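Local coordinates for peptide-binding protein (Photobacterium damsela subsp. piscicida, PDB 6SQX) that cleaves the peptidoglycan of potentially competing bacteria as a secreted endopeptidase of the NlpC/P60 family, probably through a cysteine-type peptidase mechanism, at residues L231-V236 / G256-E261; G143-N148 / S179-G184; P27-Q32 / I439-I444; Q32-Y37 / L398-T403. All coordinates share one frame; numbering follows the deposited sequence.

Interaction 1 of 4, residues L231-V236 / G256-E261; sequences LVTPTV and GSILPE
The side chains of V232 and E261 cross at about a right angle. V232 CG1 lies 3.6 Å from E261 CB, so the valine meets the aliphatic root of the glutamate. The carboxylate beyond it forms a salt bridge with R230. On the L231 side the leucine spreads its two methyls: L231 CD1 rests 3.8 Å from I258 CG2, while CD2 lies over the peptide that links L259 to P260. T233 OG1 stands anti to the backbone N (chi1 -166°) and donates to S257 O at 2.7 Å, somewhat tilted from the carbonyl plane. P234 CD packs on the same carbonyl oxygen. Between these side chains, V232 and L259 form an antiparallel hydrogen-bonded pair, with V232 N to L259 O at 2.8 Å and L259 N to V232 O at 3.0 Å. The two strands belong to a five-stranded antiparallel sheet, in which 230-234 lies between 259-262 and 289-291. One water receives the G256 N-H and donates to T233 OG1 and P234 O. Where the strand pairing stops, the threonine hydroxyl and this water take over, so buried polar groups of the loop at G256 and S257 are satisfied without regular sheet bonds.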
loop_
_atom_site.group_PDB
_atom_site.type_symbol
_atom_site.label_atom_id
_atom_site.label_comp_id
_atom_site.label_asym_id
_atom_site.label_seq_id
_atom_site.Cartn_x
_atom_site.Cartn_y
_atom_site.Cartn_z
ATOM N N LEU A 231 -7.608 -11.525 -17.840
ATOM C CA LEU A 231 -7.427 -11.298 -16.413
ATOM C C LEU A 231 -8.607 -10.509 -15.848
ATOM O O LEU A 231 -9.205 -9.661 -16.538
ATOM C CB LEU A 231 -6.126 -10.520 -16.159
ATOM C CG LEU A 231 -4.859 -11.251 -16.605
ATOM C CD1 LEU A 231 -3.643 -10.317 -16.449
ATOM C CD2 LEU A 231 -4.628 -12.537 -15.789
ATOM N N VAL A 232 -8.935 -10.799 -14.584
ATOM C CA VAL A 232 -10.024 -10.123 -13.907
ATOM C C VAL A 232 -9.522 -9.605 -12.569
ATOM O O VAL A 232 -8.481 -10.021 -12.049
ATOM C CB VAL A 232 -11.279 -11.013 -13.696
ATOM C CG1 VAL A 232 -11.923 -11.391 -15.024
ATOM C CG2 VAL A 232 -10.934 -12.248 -12.843
ATOM N N THR A 233 -10.317 -8.727 -11.967
ATOM C CA THR A 233 -9.963 -8.129 -10.692
ATOM C C THR A 233 -11.254 -7.944 -9.903
ATOM O O THR A 233 -12.312 -7.692 -10.505
ATOM C CB THR A 233 -9.190 -6.799 -10.906
ATOM O OG1 THR A 233 -8.559 -6.369 -9.696
ATOM C CG2 THR A 233 -10.091 -5.691 -11.511
ATOM N N PRO A 234 -11.215 -8.089 -8.581
ATOM C CA PRO A 234 -12.484 -8.034 -7.829
ATOM C C PRO A 234 -13.065 -6.634 -7.831
ATOM O O PRO A 234 -12.343 -5.632 -7.856
ATOM C CB PRO A 234 -12.075 -8.420 -6.408
ATOM C CG PRO A 234 -10.792 -9.306 -6.580
ATOM C CD PRO A 234 -10.084 -8.579 -7.754
ATOM N N THR A 235 -14.386 -6.568 -7.685
ATOM C CA THR A 235 -15.078 -5.281 -7.649
ATOM C C THR A 235 -15.534 -4.872 -6.254
ATOM O O THR A 235 -16.150 -3.804 -6.120
ATOM C CB THR A 235 -16.259 -5.268 -8.623
ATOM O OG1 THR A 235 -17.118 -6.348 -8.280
ATOM C CG2 THR A 235 -15.753 -5.467 -10.060
ATOM N N VAL A 236 -15.249 -5.679 -5.220
ATOM C CA VAL A 236 -15.506 -5.342 -3.822
ATOM C C VAL A 236 -14.243 -5.669 -3.025
ATOM O O VAL A 236 -13.353 -6.386 -3.506
ATOM C CB VAL A 236 -16.718 -6.115 -3.239
ATOM C CG1 VAL A 236 -18.034 -5.766 -3.995
ATOM C CG2 VAL A 236 -16.466 -7.642 -3.231
ATOM N N GLY A 256 -7.675 -5.683 -5.625
ATOM C CA GLY A 256 -6.277 -5.532 -6.020
ATOM C C GLY A 256 -5.698 -6.780 -6.646
ATOM O O GLY A 256 -4.707 -6.692 -7.370
ATOM N N SER A 257 -6.303 -7.946 -6.399
ATOM C CA SER A 257 -5.844 -9.172 -7.033
ATOM C C SER A 257 -6.117 -9.121 -8.531
ATOM O O SER A 257 -7.095 -8.539 -8.994
ATOM C CB SER A 257 -6.626 -10.366 -6.486
ATOM O OG SER A 257 -6.492 -10.435 -5.078
ATOM N N ILE A 258 -5.254 -9.785 -9.294
ATOM C CA ILE A 258 -5.320 -9.839 -10.730
ATOM C C ILE A 258 -5.150 -11.308 -11.103
ATOM O O ILE A 258 -4.090 -11.903 -10.868
ATOM C CB ILE A 258 -4.258 -8.939 -11.383
ATOM C CG1 ILE A 258 -4.470 -7.471 -10.974
ATOM C CG2 ILE A 258 -4.258 -9.065 -12.913
ATOM C CD1 ILE A 258 -3.199 -6.600 -11.298
ATOM N N LEU A 259 -6.215 -11.925 -11.625
ATOM C CA LEU A 259 -6.218 -13.372 -11.753
ATOM C C LEU A 259 -6.823 -13.794 -13.084
ATOM O O LEU A 259 -7.649 -13.068 -13.658
ATOM C CB LEU A 259 -7.059 -14.005 -10.631
ATOM C CG LEU A 259 -6.472 -13.806 -9.213
ATOM C CD1 LEU A 259 -7.555 -14.105 -8.141
ATOM C CD2 LEU A 259 -5.247 -14.740 -9.016
ATOM N N PRO A 260 -6.424 -14.957 -13.605
ATOM C CA PRO A 260 -7.013 -15.460 -14.854
ATOM C C PRO A 260 -8.495 -15.800 -14.710
ATOM O O PRO A 260 -8.987 -16.142 -13.630
ATOM C CB PRO A 260 -6.209 -16.745 -15.141
ATOM C CG PRO A 260 -4.918 -16.573 -14.382
ATOM C CD PRO A 260 -5.329 -15.823 -13.116
ATOM N N GLU A 261 -9.182 -15.776 -15.855
ATOM C CA GLU A 261 -10.577 -16.171 -15.901
ATOM C C GLU A 261 -10.834 -16.842 -17.248
ATOM O O GLU A 261 -10.336 -16.400 -18.290
ATOM C CB GLU A 261 -11.457 -14.912 -15.735
ATOM C CG GLU A 261 -12.937 -15.070 -16.100
ATOM C CD GLU A 261 -13.220 -14.744 -17.568
ATOM O OE1 GLU A 261 -13.778 -15.616 -18.267
ATOM O OE2 GLU A 261 -12.889 -13.611 -18.028
HETATM O O HOH W 1 -9.560 -4.827 -7.737
#

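Interaction 2 of 4, residues G143-N148 / S179-G184. With EDO (1,2-ethanediol), chain N.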
loop_
_atom_site.group_PDB
_atom_site.type_symbol
_atom_site.label_atom_id
_atom_site.label_comp_id
_atom_site.label_asym_id
_atom_site.label_seq_id
_atom_site.Cartn_x
_atom_site.Cartn_y
_atom_site.Cartn_z
ATOM N N GLY A 143 8.258 -16.934 -9.088
ATOM C CA GLY A 143 7.186 -17.500 -8.295
ATOM C C GLY A 143 5.928 -16.664 -8.259
ATOM O O GLY A 143 5.783 -15.674 -8.990
ATOM N N ILE A 144 4.996 -17.077 -7.401
ATOM C CA ILE A 144 3.699 -16.418 -7.293
ATOM C C ILE A 144 3.186 -16.573 -5.867
ATOM O O ILE A 144 3.448 -17.579 -5.199
ATOM C CB ILE A 144 2.732 -16.980 -8.372
ATOM C CG1 ILE A 144 1.541 -16.037 -8.607
ATOM C CG2 ILE A 144 2.246 -18.396 -8.041
ATOM C CD1 ILE A 144 0.793 -16.347 -9.888
ATOM N N VAL A 145 2.431 -15.569 -5.406
ATOM C CA VAL A 145 1.745 -15.656 -4.116
ATOM C C VAL A 145 0.502 -16.527 -4.267
ATOM O O VAL A 145 -0.315 -16.295 -5.172
ATOM C CB VAL A 145 1.381 -14.242 -3.603
ATOM C CG1 VAL A 145 0.574 -14.324 -2.287
ATOM C CG2 VAL A 145 2.662 -13.413 -3.399
ATOM N N VAL A 146 0.375 -17.545 -3.400
ATOM C CA VAL A 146 -0.795 -18.420 -3.405
ATOM C C VAL A 146 -1.768 -18.143 -2.261
ATOM O O VAL A 146 -2.937 -18.518 -2.368
ATOM C CB VAL A 146 -0.442 -19.926 -3.501
ATOM C CG1 VAL A 146 0.328 -20.214 -4.800
ATOM C CG2 VAL A 146 0.324 -20.443 -2.261
ATOM N N ASN A 147 -1.329 -17.539 -1.169
ATOM C CA ASN A 147 -2.241 -17.077 -0.125
ATOM C C ASN A 147 -1.911 -15.630 0.212
ATOM O O ASN A 147 -0.737 -15.255 0.240
ATOM C CB ASN A 147 -2.115 -17.921 1.147
ATOM C CG ASN A 147 -2.709 -19.307 0.995
ATOM O OD1 ASN A 147 -3.862 -19.454 0.567
ATOM N ND2 ASN A 147 -1.951 -20.327 1.377
ATOM N N ASN A 148 -2.935 -14.798 0.428
ATOM C CA ASN A 148 -2.665 -13.397 0.770
ATOM C C ASN A 148 -1.661 -13.383 1.912
ATOM O O ASN A 148 -1.783 -14.144 2.876
ATOM C CB ASN A 148 -3.951 -12.706 1.217
ATOM C CG ASN A 148 -5.038 -12.774 0.158
ATOM O OD1 ASN A 148 -4.828 -12.496 -1.019
ATOM N ND2 ASN A 148 -6.252 -13.154 0.592
ATOM N N SER A 179 4.086 -4.985 4.177
ATOM C CA SER A 179 3.140 -4.870 3.070
ATOM C C SER A 179 2.142 -6.017 3.127
ATOM O O SER A 179 2.385 -7.031 3.783
ATOM C CB SER A 179 3.847 -4.956 1.713
ATOM O OG SER A 179 4.782 -3.892 1.606
ATOM N N ALA A 180 1.045 -5.872 2.375
ATOM C CA ALA A 180 0.089 -6.961 2.190
ATOM C C ALA A 180 0.057 -7.292 0.704
ATOM O O ALA A 180 -0.338 -6.441 -0.106
ATOM C CB ALA A 180 -1.312 -6.519 2.623
ATOM N N LEU A 181 0.467 -8.517 0.342
ATOM C CA LEU A 181 0.472 -8.964 -1.056
ATOM C C LEU A 181 -0.645 -9.961 -1.309
ATOM O O LEU A 181 -0.849 -10.889 -0.521
ATOM C CB LEU A 181 1.823 -9.612 -1.452
ATOM C CG LEU A 181 3.082 -8.756 -1.396
ATOM C CD1 LEU A 181 4.312 -9.582 -1.780
ATOM C CD2 LEU A 181 2.938 -7.544 -2.281
ATOM N N TRP A 182 -1.321 -9.795 -2.438
ATOM C CA TRP A 182 -2.491 -10.609 -2.716
ATOM C C TRP A 182 -2.151 -11.865 -3.512
ATOM O O TRP A 182 -1.207 -11.898 -4.310
ATOM C CB TRP A 182 -3.494 -9.766 -3.522
ATOM C CG TRP A 182 -3.734 -8.433 -2.886
ATOM C CD1 TRP A 182 -3.526 -7.220 -3.452
ATOM C CD2 TRP A 182 -4.168 -8.173 -1.531
ATOM N NE1 TRP A 182 -3.787 -6.211 -2.555
ATOM C CE2 TRP A 182 -4.193 -6.763 -1.367
ATOM C CE3 TRP A 182 -4.509 -8.984 -0.445
ATOM C CZ2 TRP A 182 -4.577 -6.153 -0.176
ATOM C CZ3 TRP A 182 -4.912 -8.368 0.748
ATOM C CH2 TRP A 182 -4.943 -6.966 0.868
ATOM N N THR A 183 -2.985 -12.902 -3.330
ATOM C CA THR A 183 -2.883 -14.097 -4.154
ATOM C C THR A 183 -2.814 -13.688 -5.615
ATOM O O THR A 183 -3.589 -12.844 -6.080
ATOM C CB THR A 183 -4.165 -14.920 -3.925
ATOM O OG1 THR A 183 -4.199 -15.350 -2.566
ATOM C CG2 THR A 183 -4.212 -16.143 -4.868
ATOM N N GLY A 184 -1.879 -14.303 -6.353
ATOM C CA GLY A 184 -1.677 -13.996 -7.762
ATOM C C GLY A 184 -0.476 -13.107 -8.049
ATOM O O GLY A 184 -0.129 -12.946 -9.235
HETATM C C1 EDO N . -6.742 -13.230 4.636
HETATM O O1 EDO N . -6.385 -14.040 3.517
HETATM C C2 EDO N . -6.883 -11.791 4.143
HETATM O O2 EDO N . -8.095 -11.614 3.427
#
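N148 OD1 accepts the backbone N-H of T183 at 3.0 Å in a nearly straight bond (168°). The donor comes in tilted from the plane of the amide. N148 OD1 also lies at the edge of the W182 ring, 3.6 Å from W182 CE3. T183 OG1 sits between V146 O and N148 OD1, and its contacts with both are long and weak. Further along, G184 N gives an almost linear bond of 2.8 Å to V145 O. V145 turns toward the other segment, and V145 CG1 lies 3.6 Å from W182 O. I144 reaches the G184 carbonyl with CG1 and CD1. The next shell fixes the amide of N148: N148 ND2 donates to I252 O and, at 3.1 Å, to O1 of an ethanediol that probably comes from the crystallisation liquor. F320 touches both N148 and W182, and P269 packs on I144, V146 and T183. The contact joins the ends of strands 142-145 and 177-181, and the second segment lies within the SH3 (SH3b1-type) range. With its oxygen and nitrogen both engaged, the N148 amide has its flip state settled, so the T183 backbone N-H is satisfied by a side chain where the chain has left the strand.

Interaction 3 of 4, residues P27-Q32 / I439-I444. With EDO (1,2-ethanediol), chain O; EDO (1,2-ethanediol), chain K; EDO (1,2-ethanediol), chain R.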
loop_
_atom_site.group_PDB
_atom_site.type_symbol
_atom_site.label_atom_id
_atom_site.label_comp_id
_atom_site.label_asym_id
_atom_site.label_seq_id
_atom_site.Cartn_x
_atom_site.Cartn_y
_atom_site.Cartn_z
ATOM N N PRO A 27 -14.565 13.693 15.023
ATOM C CA PRO A 27 -15.665 13.263 14.150
ATOM C C PRO A 27 -15.236 13.187 12.692
ATOM O O PRO A 27 -14.283 13.854 12.266
ATOM C CB PRO A 27 -16.698 14.387 14.318
ATOM C CG PRO A 27 -16.427 14.955 15.669
ATOM C CD PRO A 27 -14.890 14.915 15.792
ATOM N N ILE A 28 -15.982 12.385 11.918
ATOM C CA ILE A 28 -15.933 12.459 10.461
ATOM C C ILE A 28 -16.489 13.809 10.033
ATOM O O ILE A 28 -17.483 14.293 10.592
ATOM C CB ILE A 28 -16.758 11.312 9.854
ATOM C CG1 ILE A 28 -16.160 9.970 10.278
ATOM C CG2 ILE A 28 -16.789 11.406 8.322
ATOM C CD1 ILE A 28 -16.934 8.736 9.736
ATOM N N GLU A 29 -15.847 14.458 9.059
ATOM C CA GLU A 29 -16.169 15.852 8.744
ATOM C C GLU A 29 -17.079 16.022 7.541
ATOM O O GLU A 29 -18.050 16.788 7.602
ATOM C CB GLU A 29 -14.883 16.643 8.487
ATOM C CG GLU A 29 -13.996 16.746 9.726
ATOM C CD GLU A 29 -12.787 17.594 9.500
ATOM O OE1 GLU A 29 -12.884 18.840 9.567
ATOM O OE2 GLU A 29 -11.731 17.009 9.198
ATOM N N ILE A 30 -16.803 15.339 6.442
ATOM C CA ILE A 30 -17.515 15.565 5.193
ATOM C C ILE A 30 -18.183 14.276 4.698
ATOM O O ILE A 30 -17.990 13.190 5.243
ATOM C CB ILE A 30 -16.633 16.223 4.116
ATOM C CG1 ILE A 30 -15.413 15.358 3.796
ATOM C CG2 ILE A 30 -16.237 17.604 4.592
ATOM C CD1 ILE A 30 -14.541 15.973 2.704
ATOM N N THR A 31 -18.990 14.424 3.651
ATOM C CA THR A 31 -19.806 13.306 3.185
ATOM C C THR A 31 -18.934 12.172 2.653
ATOM O O THR A 31 -18.070 12.399 1.798
ATOM C CB THR A 31 -20.730 13.811 2.077
ATOM O OG1 THR A 31 -21.593 14.815 2.615
ATOM C CG2 THR A 31 -21.610 12.706 1.523
ATOM N N GLN A 32 -19.203 10.949 3.116
ATOM C CA GLN A 32 -18.412 9.767 2.723
ATOM C C GLN A 32 -19.042 9.086 1.501
ATOM O O GLN A 32 -19.578 7.963 1.555
ATOM C CB GLN A 32 -18.245 8.820 3.901
ATOM C CG GLN A 32 -17.483 9.468 5.039
ATOM C CD GLN A 32 -16.126 10.016 4.546
ATOM O OE1 GLN A 32 -15.360 9.274 3.922
ATOM N NE2 GLN A 32 -15.858 11.295 4.784
ATOM N N ILE A 439 -12.778 10.079 2.904
ATOM C CA ILE A 439 -12.595 11.334 2.164
ATOM C C ILE A 439 -12.550 12.462 3.188
ATOM O O ILE A 439 -13.439 12.551 4.034
ATOM C CB ILE A 439 -13.722 11.570 1.149
ATOM C CG1 ILE A 439 -13.797 10.399 0.161
ATOM C CG2 ILE A 439 -13.515 12.908 0.397
ATOM C CD1 ILE A 439 -15.108 10.375 -0.608
ATOM N N THR A 440 -11.488 13.271 3.201
ATOM C CA THR A 440 -11.348 14.297 4.222
ATOM C C THR A 440 -10.938 15.622 3.591
ATOM O O THR A 440 -10.376 15.650 2.491
ATOM C CB THR A 440 -10.277 13.926 5.263
ATOM O OG1 THR A 440 -8.985 13.974 4.629
ATOM C CG2 THR A 440 -10.458 12.564 5.827
ATOM N N PRO A 441 -11.148 16.741 4.290
ATOM C CA PRO A 441 -10.412 17.970 3.938
ATOM C C PRO A 441 -8.921 17.665 3.939
ATOM O O PRO A 441 -8.453 16.794 4.662
ATOM C CB PRO A 441 -10.761 18.933 5.081
ATOM C CG PRO A 441 -12.144 18.425 5.581
ATOM C CD PRO A 441 -11.972 16.913 5.506
ATOM N N ILE A 442 -8.167 18.439 3.159
ATOM C CA ILE A 442 -6.709 18.371 3.265
ATOM C C ILE A 442 -6.283 18.635 4.705
ATOM O O ILE A 442 -5.432 17.924 5.269
ATOM C CB ILE A 442 -6.057 19.391 2.303
ATOM C CG1 ILE A 442 -6.318 19.008 0.840
ATOM C CG2 ILE A 442 -4.580 19.552 2.594
ATOM C CD1 ILE A 442 -5.534 17.799 0.358
ATOM N N GLY A 443 -6.847 19.700 5.307
ATOM C CA GLY A 443 -6.568 20.060 6.687
ATOM C C GLY A 443 -7.404 19.207 7.630
ATOM O O GLY A 443 -8.361 19.709 8.266
ATOM N N ILE A 444 -7.070 17.909 7.712
ATOM C CA ILE A 444 -7.860 16.995 8.545
ATOM C C ILE A 444 -7.991 17.569 9.944
ATOM O O ILE A 444 -6.992 17.849 10.612
ATOM C CB ILE A 444 -7.195 15.606 8.645
ATOM C CG1 ILE A 444 -6.993 14.966 7.281
ATOM C CG2 ILE A 444 -8.062 14.692 9.553
ATOM C CD1 ILE A 444 -6.140 13.700 7.366
HETATM C C1 EDO O . -19.223 18.778 1.861
HETATM O O1 EDO O . -19.437 19.218 0.526
HETATM C C2 EDO O . -19.515 17.298 1.963
HETATM O O2 EDO O . -20.025 17.097 3.244
HETATM C C1 EDO K . -19.395 16.781 11.088
HETATM O O1 EDO K . -19.381 17.676 9.965
HETATM C C2 EDO K . -18.487 17.368 12.160
HETATM O O2 EDO K . -18.861 18.741 12.354
HETATM C C1 EDO R . -21.094 13.687 7.030
HETATM O O1 EDO R . -20.613 12.437 7.537
HETATM C C2 EDO R . -20.744 14.722 8.084
HETATM O O2 EDO R . -20.630 14.040 9.339
HETATM O O HOH W 2 -14.055 13.777 6.698
HETATM O O HOH W 3 -11.058 20.506 8.722
#
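The flat amide of Q32 meets the backbone of I439 along its edge. Q32 NE2 donates to I439 O at 2.8 Å, nearly straight at 173°, with the acceptor in the amide plane and the donor on a lone pair of the carbonyl. Q32 OE1 accepts I439 N at 2.9 Å, again on a lone pair. The two bonds form a closed pair that fixes the rotation of the amide. The second N-H of Q32 NE2 turns back to I30 O at 2.9 Å, but meets that carbonyl from above its plane. The side chain is bent at chi2 (-55°), which folds the amide back toward I30. The carboxylate of E29 is the other flat group. The P441 ring edge CG-CD lies over one face of it, with E29 OE2 3.7 Å from P441 CD. OE2 is also bonded to G445 N, and OE1 to Y405 OH. Strand 438-441 is one of the two outermost strands of the six-stranded antiparallel sheet that carries the NlpC/P60 strands. Q32 thus uses its amide much as a neighbouring strand would use its backbone, and the loop after strand 23-25 runs along this edge. I30 packs on the strand itself. Its CG1 lies between the backbone N and the carbonyl carbon (chi1 59°), and I30 CD1 is set against I439 CG2 and P441 CD, the latter at 3.9 Å. One water takes the E29 N-H and donates to I439 O. A second donates to E29 OE1, 2.6 Å away, and to the carbonyl oxygen of G443, the central residue of an inverse gamma turn.

Interaction 4 of 4, residues Q32-Y37 / L398-T403. With EDO (1,2-ethanediol), chain O.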
loop_
_atom_site.group_PDB
_atom_site.type_symbol
_atom_site.label_atom_id
_atom_site.label_comp_id
_atom_site.label_asym_id
_atom_site.label_seq_id
_atom_site.Cartn_x
_atom_site.Cartn_y
_atom_site.Cartn_z
ATOM N N GLN A 32 -19.203 10.949 3.116
ATOM C CA GLN A 32 -18.412 9.767 2.723
ATOM C C GLN A 32 -19.042 9.086 1.501
ATOM O O GLN A 32 -19.578 7.963 1.555
ATOM C CB GLN A 32 -18.245 8.820 3.901
ATOM C CG GLN A 32 -17.483 9.468 5.039
ATOM C CD GLN A 32 -16.126 10.016 4.546
ATOM O OE1 GLN A 32 -15.360 9.274 3.922
ATOM N NE2 GLN A 32 -15.858 11.295 4.784
ATOM N N ASP A 33 -18.957 9.781 0.362
ATOM C CA ASP A 33 -19.444 9.226 -0.897
ATOM C C ASP A 33 -18.718 9.973 -2.009
ATOM O O ASP A 33 -18.902 11.183 -2.155
ATOM C CB ASP A 33 -20.955 9.423 -0.995
ATOM C CG ASP A 33 -21.552 8.841 -2.282
ATOM O OD1 ASP A 33 -20.821 8.414 -3.210
ATOM O OD2 ASP A 33 -22.797 8.766 -2.398
ATOM N N ALA A 34 -17.872 9.265 -2.762
ATOM C CA ALA A 34 -17.084 9.928 -3.782
ATOM C C ALA A 34 -17.970 10.616 -4.808
ATOM O O ALA A 34 -17.538 11.582 -5.449
ATOM C CB ALA A 34 -16.171 8.912 -4.489
ATOM N N PHE A 35 -19.214 10.165 -4.978
ATOM C CA PHE A 35 -20.045 10.793 -5.997
ATOM C C PHE A 35 -20.473 12.200 -5.605
ATOM O O PHE A 35 -20.928 12.950 -6.476
ATOM C CB PHE A 35 -21.300 9.946 -6.274
ATOM C CG PHE A 35 -21.022 8.716 -7.107
ATOM C CD1 PHE A 35 -20.779 8.835 -8.459
ATOM C CD2 PHE A 35 -20.977 7.457 -6.539
ATOM C CE1 PHE A 35 -20.531 7.732 -9.240
ATOM C CE2 PHE A 35 -20.714 6.331 -7.324
ATOM C CZ PHE A 35 -20.475 6.481 -8.680
ATOM N N HIS A 36 -20.353 12.556 -4.316
ATOM C CA HIS A 36 -20.662 13.917 -3.871
ATOM C C HIS A 36 -19.683 14.933 -4.452
ATOM O O HIS A 36 -19.980 16.141 -4.493
ATOM C CB HIS A 36 -20.626 13.952 -2.338
ATOM C CG HIS A 36 -21.166 15.203 -1.731
ATOM N ND1 HIS A 36 -22.517 15.455 -1.625
ATOM C CD2 HIS A 36 -20.539 16.252 -1.150
ATOM C CE1 HIS A 36 -22.697 16.619 -1.018
ATOM N NE2 HIS A 36 -21.513 17.123 -0.721
ATOM N N TYR A 37 -18.539 14.456 -4.935
ATOM C CA TYR A 37 -17.460 15.301 -5.426
ATOM C C TYR A 37 -17.266 15.137 -6.922
ATOM O O TYR A 37 -16.212 15.511 -7.450
ATOM C CB TYR A 37 -16.163 14.998 -4.664
ATOM C CG TYR A 37 -16.441 14.936 -3.173
ATOM C CD1 TYR A 37 -16.636 16.109 -2.446
ATOM C CD2 TYR A 37 -16.616 13.714 -2.512
ATOM C CE1 TYR A 37 -16.956 16.080 -1.093
ATOM C CE2 TYR A 37 -16.953 13.672 -1.138
ATOM C CZ TYR A 37 -17.115 14.871 -0.445
ATOM O OH TYR A 37 -17.424 14.878 0.889
ATOM N N LEU A 398 -4.889 11.168 -2.052
ATOM C CA LEU A 398 -5.255 11.413 -3.445
ATOM C C LEU A 398 -6.129 12.663 -3.513
ATOM O O LEU A 398 -7.269 12.648 -3.047
ATOM C CB LEU A 398 -5.998 10.205 -4.028
ATOM C CG LEU A 398 -6.494 10.378 -5.471
ATOM C CD1 LEU A 398 -5.290 10.548 -6.395
ATOM C CD2 LEU A 398 -7.378 9.198 -5.877
ATOM N N TYR A 399 -5.603 13.752 -4.066
ATOM C CA TYR A 399 -6.377 14.981 -4.231
ATOM C C TYR A 399 -7.653 14.713 -5.017
ATOM O O TYR A 399 -7.619 14.067 -6.065
ATOM C CB TYR A 399 -5.513 15.959 -5.026
ATOM C CG TYR A 399 -6.150 17.297 -5.326
ATOM C CD1 TYR A 399 -6.448 18.199 -4.304
ATOM C CD2 TYR A 399 -6.403 17.692 -6.641
ATOM C CE1 TYR A 399 -7.012 19.459 -4.590
ATOM C CE2 TYR A 399 -6.948 18.938 -6.935
ATOM C CZ TYR A 399 -7.251 19.822 -5.915
ATOM O OH TYR A 399 -7.787 21.044 -6.245
ATOM N N MET A 400 -8.789 15.216 -4.502
ATOM C CA MET A 400 -10.087 15.011 -5.146
ATOM C C MET A 400 -10.751 16.318 -5.559
ATOM O O MET A 400 -11.907 16.303 -5.956
ATOM C CB MET A 400 -11.038 14.206 -4.250
ATOM C CG MET A 400 -10.727 12.714 -4.279
ATOM S SD MET A 400 -11.785 11.812 -3.100
ATOM C CE MET A 400 -13.453 12.220 -3.698
ATOM N N GLY A 401 -10.044 17.446 -5.519
ATOM C CA GLY A 401 -10.689 18.710 -5.835
ATOM C C GLY A 401 -11.149 19.459 -4.597
ATOM O O GLY A 401 -10.429 19.492 -3.583
ATOM N N THR A 402 -12.345 20.062 -4.659
ATOM C CA THR A 402 -12.857 20.886 -3.564
ATOM C C THR A 402 -14.304 20.521 -3.237
ATOM O O THR A 402 -14.986 19.819 -3.997
ATOM C CB THR A 402 -12.779 22.390 -3.918
ATOM O OG1 THR A 402 -13.571 22.660 -5.080
ATOM C CG2 THR A 402 -11.341 22.822 -4.191
ATOM N N THR A 403 -14.772 21.026 -2.089
ATOM C CA THR A 403 -16.168 20.905 -1.699
ATOM C C THR A 403 -16.518 22.113 -0.839
ATOM O O THR A 403 -15.638 22.822 -0.345
ATOM C CB THR A 403 -16.408 19.577 -0.946
ATOM O OG1 THR A 403 -17.807 19.270 -0.914
ATOM C CG2 THR A 403 -15.877 19.624 0.478
HETATM C C1 EDO O . -19.223 18.778 1.861
HETATM O O1 EDO O . -19.437 19.218 0.526
HETATM C C2 EDO O . -19.515 17.298 1.963
HETATM O O2 EDO O . -20.025 17.097 3.244
HETATM O O HOH W 4 -18.959 18.714 -3.242
HETATM O O HOH W 5 -13.899 16.888 -7.655
#
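Y37 is held against strand 398-403 without any direct hydrogen bond between the two segments. Two waters carry the polar links instead. Segment 398-403 lies in the NlpC/P60 family region, on a strand of the six-stranded antiparallel sheet, and 32-37 is a loop with a short 3-10 turn at 34-36. An Asx turn leads into the 3-10 segment, with D33 OD1 accepting the N-H of F35. The Y37 ring carries most of the contact. T403 comes to its edge, near the ring plane, with T403 OG1 3.3 Å from Y37 CE1. M400 comes to the CD2 side of the ring obliquely, M400 CE lying 3.7 Å from Y37 CD2. The M400 chain runs straight at chi2 and bends at chi3 (59°), which brings the methyl close to both Y37 and A34. A34 CB is a looser neighbour, 4.4 Å from M400 CE. The phenol oxygen of Y37 looks back into its own loop region and bonds to T31 O. I439 and I412 add apolar contacts to the ring. One water donates to H36 O and pairs with T403 OG1. The other donates to Y37 O and to M400 O, lying 2.7 Å from each of these oxygens.

Overall arrangement
Interactions 1 and 2 touch each other, with S257 against W182 and L259 against T183 and G184. Interactions 3 and 4 share Q32 and adjoin on the same six-stranded sheet. The two pairs stand well apart: the centres of interactions 2 and 3 are about 32 Å from each other, on opposite sides of the chain's centre. Interaction 1 is the buried one, with regular strand pairing. The other three are partly buried. Interaction 2 uses an asparagine amide beside strand ends, and interaction 3 a glutamine amide on a strand edge. Interaction 4 relies on ring packing and water bridges.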